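Local coordinates for SufC protein (Thermus thermophilus, PDB 2D2E), which binds and hydrolyses ATP as a cytoplasmic ABC-type ATPase of the Suf system, which probably serves iron-sulfur cluster assembly, at residues G173-N187 and T200-D212. Sequence-based numbering, arbitrary orientation.
Sequences GLDIDALKVVARGVN and THYQRILNYIQPD
Leu179 and Ile205, then Ala183 and Ile209, bring the two backbones closest, their CA atoms 5.6 Å and 5.4 Å apart: a four-residue step along helix 176-189 is matched by a four-residue step along the loop, where Ile205 O accepts from both Tyr208 N and Ile209 N. Nearer the helix start, Leu174 and Tyr202 are joined by a CH-pi contact, Leu174 CG lying over the ring, while Leu174 CD2 also packs on Arg204 CB. Arg204 CG, swung anti to its own N, lies against Ile176 CD1, and in the conformer given the bends at chi2 and chi3 turn the guanidinium back over Leu174.

Tyr208 dominates the middle. The extended Lys180 chain runs obliquely over one face of its ring, with CG 3.9 Å from the centroid and CE also above the ring, and Arg204 O lies over the opposite face; Leu179 CB meets the edge. With chi1 at -42°, CG sits beside the backbone N and the ring points back toward the start of the helix, its OH 3.4 Å from Ile176 CG2. Leucine in place of Tyr208 would probably leave Lys180 without its aromatic support and open a gap beside Ile176.

Farther along, Ala183 CB presses tightly on Ile209 CG1 at 3.3 Å, a fit that its small side chain permits. Asn187 ND2 donates to Tyr208 O at 2.9 Å, nearly straight (163°) and within its own amide plane, and Arg190 holds Asn187 OD1. Val186 and Ile209 continue the packing onto strand 31-35. A helix between parallel strands 164-168 and 195-199, packed against the loop leaving the second, exemplifies the beta-alpha-beta architecture of P-loop ABC ATPases.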
loop_
_atom_site.group_PDB
_atom_site.type_symbol
_atom_site.label_atom_id
_atom_site.label_comp_id
_atom_site.label_asym_id
_atom_site.label_seq_id
_atom_site.Cartn_x
_atom_site.Cartn_y
_atom_site.Cartn_z
ATOM N N GLY A 173 5.511 1.096 13.069
ATOM C CA GLY A 173 5.457 0.455 14.374
ATOM C C GLY A 173 4.171 0.785 15.112
ATOM O O GLY A 173 3.072 0.647 14.557
ATOM N N LEU A 174 4.312 1.211 16.369
ATOM C CA LEU A 174 3.152 1.590 17.175
ATOM C C LEU A 174 2.973 3.104 17.280
ATOM O O LEU A 174 2.420 3.603 18.274
ATOM C CB LEU A 174 3.252 0.969 18.579
ATOM C CG LEU A 174 3.173 -0.563 18.569
ATOM C CD1 LEU A 174 3.308 -1.107 20.008
ATOM C CD2 LEU A 174 1.826 -0.992 17.952
ATOM N N ASP A 175 3.444 3.837 16.268
ATOM C CA ASP A 175 3.300 5.311 16.233
ATOM C C ASP A 175 1.826 5.537 15.866
ATOM O O ASP A 175 1.463 5.559 14.685
ATOM C CB ASP A 175 4.238 5.887 15.165
ATOM C CG ASP A 175 4.098 7.392 14.981
ATOM O OD1 ASP A 175 3.120 7.991 15.466
ATOM O OD2 ASP A 175 4.986 7.969 14.318
ATOM N N ILE A 176 0.977 5.712 16.881
ATOM C CA ILE A 176 -0.455 5.850 16.646
ATOM C C ILE A 176 -0.848 6.971 15.672
ATOM O O ILE A 176 -1.736 6.791 14.835
ATOM C CB ILE A 176 -1.232 6.002 17.993
ATOM C CG1 ILE A 176 -0.918 4.818 18.926
ATOM C CG2 ILE A 176 -2.738 6.097 17.725
ATOM C CD1 ILE A 176 -1.116 3.409 18.316
ATOM N N ASP A 177 -0.193 8.125 15.770
ATOM C CA ASP A 177 -0.534 9.202 14.853
ATOM C C ASP A 177 -0.336 8.777 13.406
ATOM O O ASP A 177 -1.193 9.038 12.563
ATOM C CB ASP A 177 0.298 10.454 15.122
ATOM C CG ASP A 177 0.162 11.484 14.009
ATOM O OD1 ASP A 177 1.069 11.568 13.156
ATOM O OD2 ASP A 177 -0.863 12.194 13.978
ATOM N N ALA A 178 0.790 8.128 13.119
ATOM C CA ALA A 178 1.084 7.684 11.760
ATOM C C ALA A 178 0.120 6.611 11.289
ATOM O O ALA A 178 -0.277 6.618 10.138
ATOM C CB ALA A 178 2.522 7.172 11.648
ATOM N N LEU A 179 -0.245 5.687 12.172
ATOM C CA LEU A 179 -1.181 4.638 11.776
ATOM C C LEU A 179 -2.546 5.244 11.493
ATOM O O LEU A 179 -3.221 4.836 10.550
ATOM C CB LEU A 179 -1.324 3.585 12.878
ATOM C CG LEU A 179 -0.000 2.930 13.301
ATOM C CD1 LEU A 179 -0.257 1.990 14.479
ATOM C CD2 LEU A 179 0.603 2.166 12.116
ATOM N N LYS A 180 -2.935 6.243 12.282
ATOM C CA LYS A 180 -4.241 6.846 12.077
ATOM C C LYS A 180 -4.326 7.650 10.783
ATOM O O LYS A 180 -5.383 7.702 10.166
ATOM C CB LYS A 180 -4.641 7.696 13.297
ATOM C CG LYS A 180 -5.117 6.820 14.452
ATOM C CD LYS A 180 -5.783 7.624 15.557
ATOM C CE LYS A 180 -6.445 6.696 16.562
ATOM N NZ LYS A 180 -6.985 7.448 17.721
ATOM N N VAL A 181 -3.224 8.276 10.382
ATOM C CA VAL A 181 -3.206 9.041 9.136
ATOM C C VAL A 181 -3.453 8.086 7.968
ATOM O O VAL A 181 -4.228 8.379 7.044
ATOM C CB VAL A 181 -1.857 9.733 8.925
ATOM C CG1 VAL A 181 -1.679 10.081 7.456
ATOM C CG2 VAL A 181 -1.788 10.996 9.777
ATOM N N VAL A 182 -2.762 6.951 7.980
ATOM C CA VAL A 182 -2.965 5.993 6.907
ATOM C C VAL A 182 -4.395 5.437 6.950
ATOM O O VAL A 182 -5.027 5.270 5.917
ATOM C CB VAL A 182 -1.897 4.876 6.981
ATOM C CG1 VAL A 182 -2.156 3.793 5.921
ATOM C CG2 VAL A 182 -0.529 5.499 6.728
ATOM N N ALA A 183 -4.913 5.138 8.140
ATOM C CA ALA A 183 -6.280 4.614 8.224
ATOM C C ALA A 183 -7.284 5.617 7.675
ATOM O O ALA A 183 -8.237 5.237 7.004
ATOM C CB ALA A 183 -6.624 4.264 9.673
ATOM N N ARG A 184 -7.083 6.897 7.964
ATOM C CA ARG A 184 -8.018 7.913 7.473
ATOM C C ARG A 184 -8.055 7.861 5.959
ATOM O O ARG A 184 -9.127 7.888 5.350
ATOM C CB ARG A 184 -7.592 9.306 7.933
ATOM C CG ARG A 184 -8.486 10.414 7.376
ATOM C CD ARG A 184 -8.265 11.726 8.107
ATOM N NE ARG A 184 -8.583 11.603 9.528
ATOM C CZ ARG A 184 -8.851 12.633 10.325
ATOM N NH1 ARG A 184 -8.843 13.873 9.846
ATOM N NH2 ARG A 184 -9.128 12.424 11.605
ATOM N N GLY A 185 -6.876 7.742 5.353
ATOM C CA GLY A 185 -6.807 7.673 3.904
ATOM C C GLY A 185 -7.426 6.397 3.346
ATOM O O GLY A 185 -8.227 6.442 2.414
ATOM N N VAL A 186 -7.072 5.247 3.912
ATOM C CA VAL A 186 -7.634 4.005 3.394
ATOM C C VAL A 186 -9.152 3.972 3.580
ATOM O O VAL A 186 -9.871 3.568 2.679
ATOM C CB VAL A 186 -6.950 2.775 4.048
ATOM C CG1 VAL A 186 -7.660 1.480 3.629
ATOM C CG2 VAL A 186 -5.492 2.716 3.596
ATOM N N ASN A 187 -9.651 4.421 4.720
ATOM C CA ASN A 187 -11.101 4.399 4.935
ATOM C C ASN A 187 -11.813 5.369 3.978
ATOM O O ASN A 187 -12.934 5.109 3.540
ATOM C CB ASN A 187 -11.421 4.716 6.399
ATOM C CG ASN A 187 -11.101 3.545 7.334
ATOM O OD1 ASN A 187 -11.336 2.385 6.990
ATOM N ND2 ASN A 187 -10.582 3.854 8.525
ATOM N N THR A 200 1.567 -5.278 7.738
ATOM C CA THR A 200 1.931 -4.805 9.060
ATOM C C THR A 200 2.425 -5.965 9.924
ATOM O O THR A 200 2.100 -7.132 9.663
ATOM C CB THR A 200 0.663 -4.163 9.713
ATOM O OG1 THR A 200 0.978 -3.607 10.988
ATOM C CG2 THR A 200 -0.422 -5.207 9.904
ATOM N N HIS A 201 3.242 -5.646 10.926
ATOM C CA HIS A 201 3.708 -6.664 11.863
ATOM C C HIS A 201 2.763 -6.650 13.060
ATOM O O HIS A 201 2.293 -7.694 13.517
ATOM C CB HIS A 201 5.133 -6.350 12.348
ATOM C CG HIS A 201 5.642 -7.353 13.333
ATOM N ND1 HIS A 201 5.795 -7.076 14.674
ATOM C CD2 HIS A 201 5.958 -8.663 13.178
ATOM C CE1 HIS A 201 6.187 -8.171 15.306
ATOM N NE2 HIS A 201 6.293 -9.146 14.420
ATOM N N TYR A 202 2.449 -5.452 13.546
ATOM C CA TYR A 202 1.534 -5.288 14.685
ATOM C C TYR A 202 0.091 -5.219 14.230
ATOM O O TYR A 202 -0.218 -4.697 13.165
ATOM C CB TYR A 202 1.816 -3.981 15.436
ATOM C CG TYR A 202 3.145 -3.970 16.128
ATOM C CD1 TYR A 202 4.181 -3.148 15.673
ATOM C CD2 TYR A 202 3.379 -4.781 17.232
ATOM C CE1 TYR A 202 5.417 -3.131 16.306
ATOM C CE2 TYR A 202 4.629 -4.776 17.875
ATOM C CZ TYR A 202 5.634 -3.947 17.404
ATOM O OH TYR A 202 6.855 -3.919 18.040
ATOM N N GLN A 203 -0.804 -5.714 15.069
ATOM C CA GLN A 203 -2.227 -5.671 14.774
ATOM C C GLN A 203 -2.833 -4.263 14.949
ATOM O O GLN A 203 -3.880 -3.974 14.385
ATOM C CB GLN A 203 -2.969 -6.617 15.740
ATOM C CG GLN A 203 -4.497 -6.677 15.558
ATOM C CD GLN A 203 -5.293 -5.647 16.375
ATOM O OE1 GLN A 203 -4.764 -4.956 17.239
ATOM N NE2 GLN A 203 -6.571 -5.559 16.084
ATOM N N ARG A 204 -2.160 -3.404 15.718
ATOM C CA ARG A 204 -2.680 -2.065 16.039
ATOM C C ARG A 204 -3.459 -1.313 14.969
ATOM O O ARG A 204 -4.587 -0.890 15.207
ATOM C CB ARG A 204 -1.558 -1.154 16.556
ATOM C CG ARG A 204 -2.073 0.124 17.244
ATOM C CD ARG A 204 -2.964 -0.213 18.451
ATOM N NE ARG A 204 -2.317 -1.194 19.324
ATOM C CZ ARG A 204 -1.346 -0.916 20.190
ATOM N NH1 ARG A 204 -0.907 0.329 20.326
ATOM N NH2 ARG A 204 -0.790 -1.893 20.893
ATOM N N ILE A 205 -2.868 -1.136 13.794
ATOM C CA ILE A 205 -3.562 -0.380 12.747
ATOM C C ILE A 205 -4.919 -0.950 12.346
ATOM O O ILE A 205 -5.794 -0.214 11.846
ATOM C CB ILE A 205 -2.638 -0.205 11.503
ATOM C CG1 ILE A 205 -3.208 0.877 10.565
ATOM C CG2 ILE A 205 -2.480 -1.540 10.760
ATOM C CD1 ILE A 205 -2.253 1.242 9.416
ATOM N N LEU A 206 -5.103 -2.247 12.574
ATOM C CA LEU A 206 -6.338 -2.902 12.177
ATOM C C LEU A 206 -7.522 -2.569 13.066
ATOM O O LEU A 206 -8.657 -2.982 12.793
ATOM C CB LEU A 206 -6.102 -4.414 12.055
ATOM C CG LEU A 206 -4.965 -4.719 11.077
ATOM C CD1 LEU A 206 -4.736 -6.232 10.996
ATOM C CD2 LEU A 206 -5.286 -4.170 9.691
ATOM N N ASN A 207 -7.253 -1.819 14.128
ATOM C CA ASN A 207 -8.331 -1.349 14.996
ATOM C C ASN A 207 -8.875 -0.068 14.348
ATOM O O ASN A 207 -10.007 0.357 14.642
ATOM C CB ASN A 207 -7.800 -1.045 16.389
ATOM C CG ASN A 207 -7.394 -2.298 17.130
ATOM O OD1 ASN A 207 -8.182 -3.237 17.251
ATOM N ND2 ASN A 207 -6.167 -2.328 17.616
ATOM N N TYR A 208 -8.078 0.541 13.457
ATOM C CA TYR A 208 -8.504 1.761 12.765
ATOM C C TYR A 208 -8.963 1.457 11.335
ATOM O O TYR A 208 -9.818 2.149 10.804
ATOM C CB TYR A 208 -7.383 2.842 12.714
ATOM C CG TYR A 208 -6.622 2.985 13.995
ATOM C CD1 TYR A 208 -5.238 2.854 14.024
ATOM C CD2 TYR A 208 -7.291 3.201 15.209
ATOM C CE1 TYR A 208 -4.530 2.914 15.236
ATOM C CE2 TYR A 208 -6.587 3.271 16.421
ATOM C CZ TYR A 208 -5.212 3.121 16.424
ATOM O OH TYR A 208 -4.512 3.160 17.620
ATOM N N ILE A 209 -8.389 0.410 10.735
ATOM C CA ILE A 209 -8.764 -0.022 9.385
ATOM C C ILE A 209 -9.257 -1.450 9.563
ATOM O O ILE A 209 -8.446 -2.366 9.638
ATOM C CB ILE A 209 -7.550 -0.105 8.404
ATOM C CG1 ILE A 209 -6.764 1.200 8.394
ATOM C CG2 ILE A 209 -8.054 -0.424 7.000
ATOM C CD1 ILE A 209 -5.532 1.203 7.451
ATOM N N GLN A 210 -10.568 -1.650 9.626
ATOM C CA GLN A 210 -11.090 -2.997 9.796
ATOM C C GLN A 210 -10.916 -3.790 8.484
ATOM O O GLN A 210 -11.469 -3.416 7.453
ATOM C CB GLN A 210 -12.565 -2.925 10.166
ATOM C CG GLN A 210 -13.215 -4.296 10.201
ATOM C CD GLN A 210 -14.454 -4.348 11.072
ATOM O OE1 GLN A 210 -14.671 -3.471 11.910
ATOM N NE2 GLN A 210 -15.271 -5.374 10.913
ATOM N N PRO A 211 -10.157 -4.898 8.510
ATOM C CA PRO A 211 -9.952 -5.688 7.295
ATOM C C PRO A 211 -11.059 -6.714 7.023
ATOM O O PRO A 211 -11.657 -7.264 7.959
ATOM C CB PRO A 211 -8.611 -6.378 7.552
ATOM C CG PRO A 211 -8.672 -6.650 9.048
ATOM C CD PRO A 211 -9.270 -5.347 9.606
ATOM N N ASP A 212 -11.331 -6.942 5.749
ATOM C CA ASP A 212 -12.313 -7.939 5.337
ATOM C C ASP A 212 -11.690 -9.322 5.458
ATOM O O ASP A 212 -12.389 -10.320 5.670
ATOM C CB ASP A 212 -12.732 -7.691 3.892
ATOM C CG ASP A 212 -13.426 -6.377 3.734
ATOM O OD1 ASP A 212 -14.506 -6.191 4.352
ATOM O OD2 ASP A 212 -12.895 -5.517 3.020
HETATM O O HOH W 1 2.554 -0.787 12.235
HETATM O O HOH W 2 -12.380 0.549 9.163
#